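PDB 6LRF: Alr4995 protein from Nostoc sp., which combines arginine dihydrolase and ornithine cyclodeaminase activities in one polypeptide, probably converting arginine to ornithine and then ornithine to proline. Local coordinates for residues B[12-18]-B[29-34]; B[361-365]-B[391-396]; B[378-382]-B[555-559]. All blocks are in the same frame, centred on the assembly; numbering follows the deposited sequence.

In the fold
Contact 1 closes before the other two open, whereas contacts 2 and 3 interleave. Contact 1 lies in the loop between strand 6-9 and helix 34-49 of the N-terminal part, which probably carries the arginine dihydrolase activity, as its dimethylargininase relatives suggest. Its centre is about 61 Å from that of contact 2 and about 53 Å from that of contact 3, across the chain's centre. The centres of contacts 2 and 3 are about 21 Å apart, their nearest atoms about 8 Å. Both involve connections flanking strand 366-369 of the seven-stranded mixed sheet: contact 2 ties one to a hairpin of that sheet, contact 3 brings the other to helix 554-567 of the Rossmann-type part.

Contact 1: residues B[12-18]-B[29-34]; sequences PDHYDVD and IHKSSR
Asp16 and Val17 meet His30 in a polar loop-to-loop contact, formed within the long irregular connection between strand 6-9 and helix 34-49. The backbone closes it: His30 N donates to Val17 O at 2.9 Å, a fairly straight bond, while Ile29 CA also lies 3.3 Å from Val17 O as a CA-H...O contact. Val17 is buried, so a compact apolar side chain suits it, and its CG1 methyl packs 4.0 Å from Ile29 CA.

Beside this pair, His30 ND1 donates to Asp16 OD2 at 3.0 Å, and OD2 receives it on its syn lone pair. OD2 lies in the plane of the imidazole, and the carboxylate and ring planes are nearly coplanar (14° apart), although the N-H...O angle of 141° leaves the bond bent. Asp16 holds CG anti to its backbone nitrogen (chi1 -168°), which carries the acid across the gap. An alanine here has no carboxylate to receive ND1, and the His30 ring would probably be left free to turn.

At the other end, Arg34, the first residue of helix 34-49, bends at chi3 and lays one face of its guanidinium over Asp13 O and His14 CA. Asp13 O is 2.9 Å from Arg34 NH2 but above the plane, a poor angle for a hydrogen bond. Between these ends Ser32 OG approaches Tyr15 CE2 (3.6 Å) and is buried without a polar partner, whereas the Tyr15 hydroxyl bonds to Glu254 O.

Asp18 OD1 adds a second carboxylate near the imidazole, 4.0 Å from His30 CE1. Asp16 OD2 and Asp18 OD1 lie 2.8 Å apart, so one of the two acids probably carries a proton; what negative charge remains may favour a protonated His30, but the geometry does not settle its state.

Contact 2: residues B[361-365]-B[391-396]; sequences DERDA and RINGQW
Asp364 OD1 is gripped from two directions: Arg391 NH1 makes a salt bridge at 2.8 Å, and Gly394 N donates a hydrogen bond at 2.9 Å from the syn side, 29° out of the carboxylate plane. Glu362 OE2 is shared as well, accepting from Trp396 NE1, which approaches from above the carboxylate plane, at 3.1 Å, and pairing with Arg391 NE at 3.2 Å in a salt bridge whose hydrogen bond is weak. Arginine suits this place because its several N-H groups can serve both acids at once. Its chain runs extended from CG to NE, bringing the guanidinium between them.

Packing on both faces fixes the group's position: Gly394 CA lies over the centre of one face and Glu362 CB against the other. Arg391 CB in turn sits over the Trp396 ring, 3.7 Å above its plane. Asn393 and Gly394, both with positive phi, form the type I' turn between the two strands, and glycine accepts such a backbone readily.

Ala365 N bonds to Arg391 O at 2.9 Å, just before strand 366-369 begins. The connection from helix 340-352 is thereby fastened to the hairpin of strands 388-392 and 395-400, beside strand 440-442, whose Arg441 makes a cation-pi contact with Trp396.

Contact 3: residues B[378-382]-B[555-559]; sequences DDFYV and RHHLK
Phe380 turns the rim of its ring to helix 554-567, its CZ lying 4.1 Å from Leu558 CB and 3.9 Å from Leu558 O, which sits at the ring edge near its plane. The helix belongs to the Rossmann-fold family region, and the contact is loop-on-helix packing that joins it to the connection between strands 366-369 and 388-392. Phe380 places CG between its backbone nitrogen and carbonyl carbon (chi1 65°), the crowded position, and this turns the ring to the helix.

Val382 extends the apolar patch. Its CG2 touches Leu558 CB at 4.1 Å and, equally far off, Arg555 CG, so the aliphatic stem of the arginine packs against valine while its charged end goes elsewhere. A branched valine and a leucine suit this buried seam, which Leu424 also lines, touching both Phe380 and Leu558.

The polar end is looser. Arg555 bends at chi3 (58°), and NH2 reaches Asp379 OD1 at 3.4 Å in a salt bridge with a weak hydrogen bond. OD1 lies at the guanidinium edge, the carboxylate and guanidinium planes being 82° apart. Asp379 OD2 takes a weak hydrogen bond from Asp436 N. Glu344 stands near both, its OE2 close to Asp379 OD2, like charge to like, and its OE1 in a long, weak ion pair with Arg555 NH2, so two acids probably share the arginine's charge. A water completes the link: it accepts from Arg555 NH1 at 3.0 Å and donates to Asp379 O, also at 3.0 Å.

Contact 1: residues B[12-18]-B[29-34]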
loop_
_atom_site.group_PDB
_atom_site.type_symbol
_atom_site.label_atom_id
_atom_site.label_comp_id
_atom_site.label_asym_id
_atom_site.label_seq_id
_atom_site.Cartn_x
_atom_site.Cartn_y
_atom_site.Cartn_z
ATOM N N PRO B 12 31.008 -1.181 -48.944
ATOM C CA PRO B 12 31.162 -0.296 -47.783
ATOM C C PRO B 12 32.275 0.740 -47.903
ATOM O O PRO B 12 32.885 1.053 -46.880
ATOM C CB PRO B 12 31.485 -1.277 -46.650
ATOM C CG PRO B 12 32.130 -2.423 -47.327
ATOM C CD PRO B 12 31.454 -2.557 -48.650
ATOM N N ASP B 13 32.519 1.270 -49.101
ATOM C CA ASP B 13 33.643 2.188 -49.340
ATOM C C ASP B 13 33.596 3.437 -48.448
ATOM O O ASP B 13 34.641 3.979 -48.078
ATOM C CB ASP B 13 33.690 2.612 -50.817
ATOM C CG ASP B 13 34.189 1.498 -51.748
ATOM O OD1 ASP B 13 34.258 0.323 -51.320
ATOM O OD2 ASP B 13 34.504 1.802 -52.922
ATOM N N HIS B 14 32.392 3.887 -48.100
ATOM C CA HIS B 14 32.231 5.062 -47.240
ATOM C C HIS B 14 31.236 4.798 -46.115
ATOM O O HIS B 14 30.482 5.678 -45.704
ATOM C CB HIS B 14 31.798 6.267 -48.069
ATOM C CG HIS B 14 32.647 6.494 -49.280
ATOM N ND1 HIS B 14 32.126 6.573 -50.554
ATOM C CD2 HIS B 14 33.988 6.642 -49.410
ATOM C CE1 HIS B 14 33.107 6.769 -51.417
ATOM N NE2 HIS B 14 34.247 6.810 -50.750
ATOM N N TYR B 15 31.240 3.570 -45.617
ATOM C CA TYR B 15 30.354 3.210 -44.533
ATOM C C TYR B 15 30.945 3.696 -43.222
ATOM O O TYR B 15 32.163 3.688 -43.026
ATOM C CB TYR B 15 30.116 1.700 -44.501
ATOM C CG TYR B 15 29.347 1.206 -43.288
ATOM C CD1 TYR B 15 27.978 1.439 -43.160
ATOM C CD2 TYR B 15 29.988 0.492 -42.278
ATOM C CE1 TYR B 15 27.274 0.981 -42.051
ATOM C CE2 TYR B 15 29.292 0.027 -41.170
ATOM C CZ TYR B 15 27.936 0.275 -41.060
ATOM O OH TYR B 15 27.249 -0.190 -39.958
ATOM N N ASP B 16 30.054 4.120 -42.338
ATOM C CA ASP B 16 30.412 4.672 -41.046
ATOM C C ASP B 16 29.113 4.774 -40.252
ATOM O O ASP B 16 28.029 4.583 -40.812
ATOM C CB ASP B 16 31.083 6.044 -41.213
ATOM C CG ASP B 16 31.754 6.546 -39.936
ATOM O OD1 ASP B 16 32.299 5.716 -39.165
ATOM O OD2 ASP B 16 31.747 7.781 -39.716
ATOM N N VAL B 17 29.205 5.053 -38.958
ATOM C CA VAL B 17 28.031 5.501 -38.231
ATOM C C VAL B 17 28.210 7.005 -37.991
ATOM O O VAL B 17 28.873 7.425 -37.044
ATOM C CB VAL B 17 27.832 4.713 -36.922
ATOM C CG1 VAL B 17 26.586 5.189 -36.198
ATOM C CG2 VAL B 17 27.722 3.221 -37.218
ATOM N N ASP B 18 27.645 7.805 -38.896
ATOM C CA ASP B 18 27.774 9.264 -38.875
ATOM C C ASP B 18 26.846 9.961 -37.881
ATOM O O ASP B 18 27.163 11.038 -37.369
ATOM C CB ASP B 18 27.483 9.846 -40.263
ATOM C CG ASP B 18 28.581 9.562 -41.270
ATOM O OD1 ASP B 18 29.744 9.353 -40.851
ATOM O OD2 ASP B 18 28.280 9.572 -42.491
ATOM N N ILE B 29 28.520 6.165 -32.856
ATOM C CA ILE B 29 29.019 7.180 -33.785
ATOM C C ILE B 29 30.551 7.157 -33.902
ATOM O O ILE B 29 31.257 7.184 -32.893
ATOM C CB ILE B 29 28.565 8.594 -33.373
ATOM C CG1 ILE B 29 27.036 8.693 -33.387
ATOM C CG2 ILE B 29 29.176 9.644 -34.293
ATOM C CD1 ILE B 29 26.516 10.116 -33.224
ATOM N N HIS B 30 31.046 7.085 -35.137
ATOM C CA HIS B 30 32.485 7.074 -35.431
ATOM C C HIS B 30 33.247 5.949 -34.725
ATOM O O HIS B 30 34.438 6.076 -34.449
ATOM C CB HIS B 30 33.110 8.422 -35.071
ATOM C CG HIS B 30 32.578 9.567 -35.875
ATOM N ND1 HIS B 30 32.190 9.434 -37.192
ATOM C CD2 HIS B 30 32.364 10.864 -35.549
ATOM C CE1 HIS B 30 31.763 10.601 -37.644
ATOM N NE2 HIS B 30 31.857 11.485 -36.666
ATOM N N LYS B 31 32.553 4.849 -34.448
ATOM C CA LYS B 31 33.150 3.680 -33.801
ATOM C C LYS B 31 33.127 2.475 -34.743
ATOM O O LYS B 31 33.025 1.325 -34.306
ATOM C CB LYS B 31 32.410 3.349 -32.497
ATOM C CG LYS B 31 33.056 3.919 -31.236
ATOM C CD LYS B 31 32.206 3.652 -30.005
ATOM C CE LYS B 31 32.791 2.521 -29.168
ATOM N NZ LYS B 31 31.768 1.870 -28.292
ATOM N N SER B 32 33.226 2.749 -36.039
ATOM C CA SER B 32 33.126 1.706 -37.053
ATOM C C SER B 32 34.475 1.352 -37.683
ATOM O O SER B 32 35.119 2.198 -38.306
ATOM C CB SER B 32 32.150 2.134 -38.153
ATOM O OG SER B 32 32.053 1.135 -39.155
ATOM N N SER B 33 34.891 0.097 -37.520
ATOM C CA SER B 33 36.091 -0.407 -38.180
ATOM C C SER B 33 35.797 -0.659 -39.653
ATOM O O SER B 33 35.221 -1.692 -40.009
ATOM C CB SER B 33 36.588 -1.695 -37.514
ATOM O OG SER B 33 37.580 -2.325 -38.314
ATOM N N ARG B 34 36.189 0.283 -40.507
ATOM C CA ARG B 34 35.887 0.169 -41.925
ATOM C C ARG B 34 36.499 -1.096 -42.537
ATOM O O ARG B 34 35.931 -1.689 -43.456
ATOM C CB ARG B 34 36.364 1.409 -42.685
ATOM C CG ARG B 34 35.888 1.420 -44.127
ATOM C CD ARG B 34 36.255 2.698 -44.835
ATOM N NE ARG B 34 35.384 3.801 -44.450
ATOM C CZ ARG B 34 35.422 5.004 -45.019
ATOM N NH1 ARG B 34 34.596 5.965 -44.616
ATOM N NH2 ARG B 34 36.293 5.243 -45.990
#

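Contact 2: residues B[361-365]-B[391-396]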
loop_
_atom_site.group_PDB
_atom_site.type_symbol
_atom_site.label_atom_id
_atom_site.label_comp_id
_atom_site.label_asym_id
_atom_site.label_seq_id
_atom_site.Cartn_x
_atom_site.Cartn_y
_atom_site.Cartn_z
ATOM N N ASP B 361 -21.786 13.447 -45.651
ATOM C CA ASP B 361 -21.286 12.085 -45.499
ATOM C C ASP B 361 -22.102 11.297 -44.475
ATOM O O ASP B 361 -21.837 10.113 -44.236
ATOM C CB ASP B 361 -19.809 12.096 -45.108
ATOM C CG ASP B 361 -18.926 12.661 -46.202
ATOM O OD1 ASP B 361 -19.425 12.802 -47.343
ATOM O OD2 ASP B 361 -17.740 12.960 -45.922
ATOM N N GLU B 362 -23.088 11.969 -43.881
ATOM C CA GLU B 362 -24.036 11.336 -42.973
ATOM C C GLU B 362 -24.763 10.193 -43.669
ATOM O O GLU B 362 -25.214 10.329 -44.808
ATOM C CB GLU B 362 -25.067 12.351 -42.460
ATOM C CG GLU B 362 -24.633 13.218 -41.286
ATOM C CD GLU B 362 -25.816 13.908 -40.606
ATOM O OE1 GLU B 362 -25.598 14.732 -39.691
ATOM O OE2 GLU B 362 -26.974 13.620 -40.973
ATOM N N ARG B 363 -24.880 9.066 -42.982
ATOM C CA ARG B 363 -25.628 7.933 -43.500
ATOM C C ARG B 363 -26.427 7.279 -42.378
ATOM O O ARG B 363 -26.180 7.546 -41.202
ATOM C CB ARG B 363 -24.680 6.936 -44.165
ATOM C CG ARG B 363 -24.152 7.443 -45.500
ATOM C CD ARG B 363 -22.999 6.613 -45.975
ATOM N NE ARG B 363 -23.445 5.254 -46.258
ATOM C CZ ARG B 363 -22.637 4.204 -46.366
ATOM N NH1 ARG B 363 -21.321 4.353 -46.231
ATOM N NH2 ARG B 363 -23.148 3.004 -46.615
ATOM N N ASP B 364 -27.396 6.442 -42.745
ATOM C CA ASP B 364 -28.203 5.710 -41.771
ATOM C C ASP B 364 -27.369 4.623 -41.107
ATOM O O ASP B 364 -26.505 4.024 -41.750
ATOM C CB ASP B 364 -29.436 5.081 -42.438
ATOM C CG ASP B 364 -30.413 6.123 -42.968
ATOM O OD1 ASP B 364 -30.308 7.313 -42.580
ATOM O OD2 ASP B 364 -31.291 5.746 -43.773
ATOM N N ALA B 365 -27.621 4.374 -39.824
ATOM C CA ALA B 365 -26.983 3.257 -39.143
ATOM C C ALA B 365 -27.400 1.959 -39.827
ATOM O O ALA B 365 -28.548 1.808 -40.237
ATOM C CB ALA B 365 -27.364 3.242 -37.664
ATOM N N ARG B 391 -29.113 7.381 -36.557
ATOM C CA ARG B 391 -29.808 7.881 -37.755
ATOM C C ARG B 391 -30.573 6.752 -38.442
ATOM O O ARG B 391 -29.974 5.796 -38.942
ATOM C CB ARG B 391 -28.818 8.519 -38.733
ATOM C CG ARG B 391 -29.426 9.531 -39.739
ATOM C CD ARG B 391 -28.305 10.107 -40.609
ATOM N NE ARG B 391 -28.735 11.073 -41.621
ATOM C CZ ARG B 391 -28.933 10.776 -42.906
ATOM N NH1 ARG B 391 -28.778 9.534 -43.339
ATOM N NH2 ARG B 391 -29.301 11.719 -43.763
ATOM N N ILE B 392 -31.901 6.857 -38.426
ATOM C CA ILE B 392 -32.778 5.842 -39.008
ATOM C C ILE B 392 -33.619 6.528 -40.082
ATOM O O ILE B 392 -34.280 7.531 -39.798
ATOM C CB ILE B 392 -33.693 5.187 -37.945
ATOM C CG1 ILE B 392 -32.915 4.890 -36.657
ATOM C CG2 ILE B 392 -34.404 3.931 -38.501
ATOM C CD1 ILE B 392 -31.771 3.906 -36.852
ATOM N N ASN B 393 -33.568 5.995 -41.303
ATOM C CA ASN B 393 -34.160 6.621 -42.495
ATOM C C ASN B 393 -34.083 8.160 -42.484
ATOM O O ASN B 393 -35.105 8.845 -42.489
ATOM C CB ASN B 393 -35.615 6.170 -42.671
ATOM C CG ASN B 393 -36.164 6.452 -44.095
ATOM O OD1 ASN B 393 -35.409 6.697 -45.038
ATOM N ND2 ASN B 393 -37.484 6.410 -44.236
ATOM N N GLY B 394 -32.858 8.681 -42.427
ATOM C CA GLY B 394 -32.597 10.107 -42.556
ATOM C C GLY B 394 -32.862 10.953 -41.329
ATOM O O GLY B 394 -32.744 12.173 -41.368
ATOM N N GLN B 395 -33.209 10.304 -40.229
ATOM C CA GLN B 395 -33.687 11.007 -39.051
ATOM C C GLN B 395 -32.887 10.586 -37.799
ATOM O O GLN B 395 -32.690 9.391 -37.562
ATOM C CB GLN B 395 -35.187 10.731 -38.893
ATOM C CG GLN B 395 -35.906 11.439 -37.752
ATOM C CD GLN B 395 -37.427 11.218 -37.801
ATOM O OE1 GLN B 395 -37.967 10.342 -37.111
ATOM N NE2 GLN B 395 -38.121 12.022 -38.617
ATOM N N TRP B 396 -32.407 11.564 -37.026
ATOM C CA TRP B 396 -31.649 11.287 -35.798
ATOM C C TRP B 396 -32.580 11.088 -34.603
ATOM O O TRP B 396 -33.414 11.930 -34.310
ATOM C CB TRP B 396 -30.648 12.406 -35.499
ATOM C CG TRP B 396 -29.509 12.447 -36.460
ATOM C CD1 TRP B 396 -29.394 13.244 -37.562
ATOM C CD2 TRP B 396 -28.316 11.657 -36.411
ATOM N NE1 TRP B 396 -28.206 12.995 -38.204
ATOM C CE2 TRP B 396 -27.526 12.023 -37.519
ATOM C CE3 TRP B 396 -27.836 10.674 -35.535
ATOM C CZ2 TRP B 396 -26.281 11.455 -37.769
ATOM C CZ3 TRP B 396 -26.599 10.097 -35.790
ATOM C CH2 TRP B 396 -25.834 10.492 -36.895
#

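Contact 3: residues B[378-382]-B[555-559]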
loop_
_atom_site.group_PDB
_atom_site.type_symbol
_atom_site.label_atom_id
_atom_site.label_comp_id
_atom_site.label_asym_id
_atom_site.label_seq_id
_atom_site.Cartn_x
_atom_site.Cartn_y
_atom_site.Cartn_z
ATOM N N ASP B 378 -23.597 -10.209 -35.529
ATOM C CA ASP B 378 -22.173 -9.948 -35.553
ATOM C C ASP B 378 -21.889 -8.487 -35.882
ATOM O O ASP B 378 -22.599 -7.869 -36.671
ATOM C CB ASP B 378 -21.491 -10.868 -36.557
ATOM C CG ASP B 378 -20.052 -11.136 -36.197
ATOM O OD1 ASP B 378 -19.808 -11.985 -35.302
ATOM O OD2 ASP B 378 -19.169 -10.487 -36.802
ATOM N N ASP B 379 -20.844 -7.952 -35.261
ATOM C CA ASP B 379 -20.420 -6.564 -35.422
ATOM C C ASP B 379 -21.409 -5.558 -34.828
ATOM O O ASP B 379 -21.432 -4.399 -35.234
ATOM C CB ASP B 379 -20.171 -6.235 -36.900
ATOM C CG ASP B 379 -19.367 -4.956 -37.084
ATOM O OD1 ASP B 379 -18.469 -4.684 -36.247
ATOM O OD2 ASP B 379 -19.654 -4.217 -38.048
ATOM N N PHE B 380 -22.198 -5.981 -33.839
ATOM C CA PHE B 380 -23.091 -5.041 -33.155
ATOM C C PHE B 380 -22.286 -3.901 -32.537
ATOM O O PHE B 380 -21.171 -4.094 -32.043
ATOM C CB PHE B 380 -23.935 -5.749 -32.081
ATOM C CG PHE B 380 -23.132 -6.317 -30.946
ATOM C CD1 PHE B 380 -22.433 -7.498 -31.106
ATOM C CD2 PHE B 380 -23.093 -5.674 -29.713
ATOM C CE1 PHE B 380 -21.686 -8.025 -30.073
ATOM C CE2 PHE B 380 -22.358 -6.203 -28.654
ATOM C CZ PHE B 380 -21.654 -7.379 -28.839
ATOM N N TYR B 381 -22.840 -2.698 -32.596
ATOM C CA TYR B 381 -22.199 -1.571 -31.971
ATOM C C TYR B 381 -22.350 -1.694 -30.449
ATOM O O TYR B 381 -23.397 -2.133 -29.942
ATOM C CB TYR B 381 -22.786 -0.266 -32.493
ATOM C CG TYR B 381 -22.391 0.950 -31.688
ATOM C CD1 TYR B 381 -21.190 1.615 -31.914
ATOM C CD2 TYR B 381 -23.252 1.458 -30.724
ATOM C CE1 TYR B 381 -20.838 2.762 -31.160
ATOM C CE2 TYR B 381 -22.915 2.580 -29.970
ATOM C CZ TYR B 381 -21.714 3.221 -30.180
ATOM O OH TYR B 381 -21.438 4.341 -29.411
ATOM N N VAL B 382 -21.291 -1.327 -29.733
ATOM C CA VAL B 382 -21.282 -1.405 -28.275
ATOM C C VAL B 382 -21.536 -0.044 -27.642
ATOM O O VAL B 382 -20.763 0.884 -27.825
ATOM C CB VAL B 382 -19.952 -1.969 -27.754
ATOM C CG1 VAL B 382 -19.968 -2.049 -26.204
ATOM C CG2 VAL B 382 -19.707 -3.346 -28.348
ATOM N N ARG B 555 -15.157 -3.386 -26.887
ATOM C CA ARG B 555 -15.609 -4.096 -28.079
ATOM C C ARG B 555 -15.094 -5.545 -28.132
ATOM O O ARG B 555 -15.878 -6.477 -28.327
ATOM C CB ARG B 555 -15.193 -3.320 -29.349
ATOM C CG ARG B 555 -16.046 -2.058 -29.622
ATOM C CD ARG B 555 -15.572 -1.306 -30.869
ATOM N NE ARG B 555 -15.604 -2.142 -32.071
ATOM C CZ ARG B 555 -16.660 -2.247 -32.873
ATOM N NH1 ARG B 555 -17.772 -1.570 -32.603
ATOM N NH2 ARG B 555 -16.610 -3.016 -33.952
ATOM N N HIS B 556 -13.788 -5.740 -27.949
ATOM C CA HIS B 556 -13.221 -7.080 -27.945
ATOM C C HIS B 556 -13.835 -7.934 -26.834
ATOM O O HIS B 556 -14.095 -9.128 -27.021
ATOM C CB HIS B 556 -11.694 -7.029 -27.785
ATOM C CG HIS B 556 -10.961 -6.677 -29.046
ATOM N ND1 HIS B 556 -9.592 -6.804 -29.174
ATOM C CD2 HIS B 556 -11.405 -6.202 -30.236
ATOM C CE1 HIS B 556 -9.229 -6.430 -30.388
ATOM N NE2 HIS B 556 -10.308 -6.066 -31.056
ATOM N N HIS B 557 -14.060 -7.316 -25.679
ATOM C CA HIS B 557 -14.618 -8.010 -24.515
ATOM C C HIS B 557 -16.063 -8.484 -24.736
ATOM O O HIS B 557 -16.396 -9.651 -24.517
ATOM C CB HIS B 557 -14.557 -7.087 -23.307
ATOM C CG HIS B 557 -14.624 -7.802 -21.996
ATOM N ND1 HIS B 557 -13.599 -8.604 -21.526
ATOM C CD2 HIS B 557 -15.594 -7.835 -21.052
ATOM C CE1 HIS B 557 -13.934 -9.092 -20.345
ATOM N NE2 HIS B 557 -15.138 -8.644 -20.035
ATOM N N LEU B 558 -16.913 -7.555 -25.163
ATOM C CA LEU B 558 -18.306 -7.845 -25.492
ATOM C C LEU B 558 -18.424 -8.810 -26.669
ATOM O O LEU B 558 -19.321 -9.661 -26.678
ATOM C CB LEU B 558 -19.057 -6.546 -25.809
ATOM C CG LEU B 558 -19.798 -5.913 -24.633
ATOM C CD1 LEU B 558 -21.006 -6.780 -24.251
ATOM C CD2 LEU B 558 -18.866 -5.733 -23.440
ATOM N N LYS B 559 -17.531 -8.678 -27.656
ATOM C CA LYS B 559 -17.521 -9.614 -28.783
ATOM C C LYS B 559 -17.324 -11.034 -28.311
ATOM O O LYS B 559 -17.985 -11.957 -28.783
ATOM C CB LYS B 559 -16.420 -9.273 -29.794
ATOM C CG LYS B 559 -16.142 -10.401 -30.773
ATOM C CD LYS B 559 -15.327 -9.935 -31.979
ATOM C CE LYS B 559 -15.347 -10.986 -33.087
ATOM N NZ LYS B 559 -14.942 -10.414 -34.408
HETATM O O HOH W 1 -20.008 -1.904 -34.523
#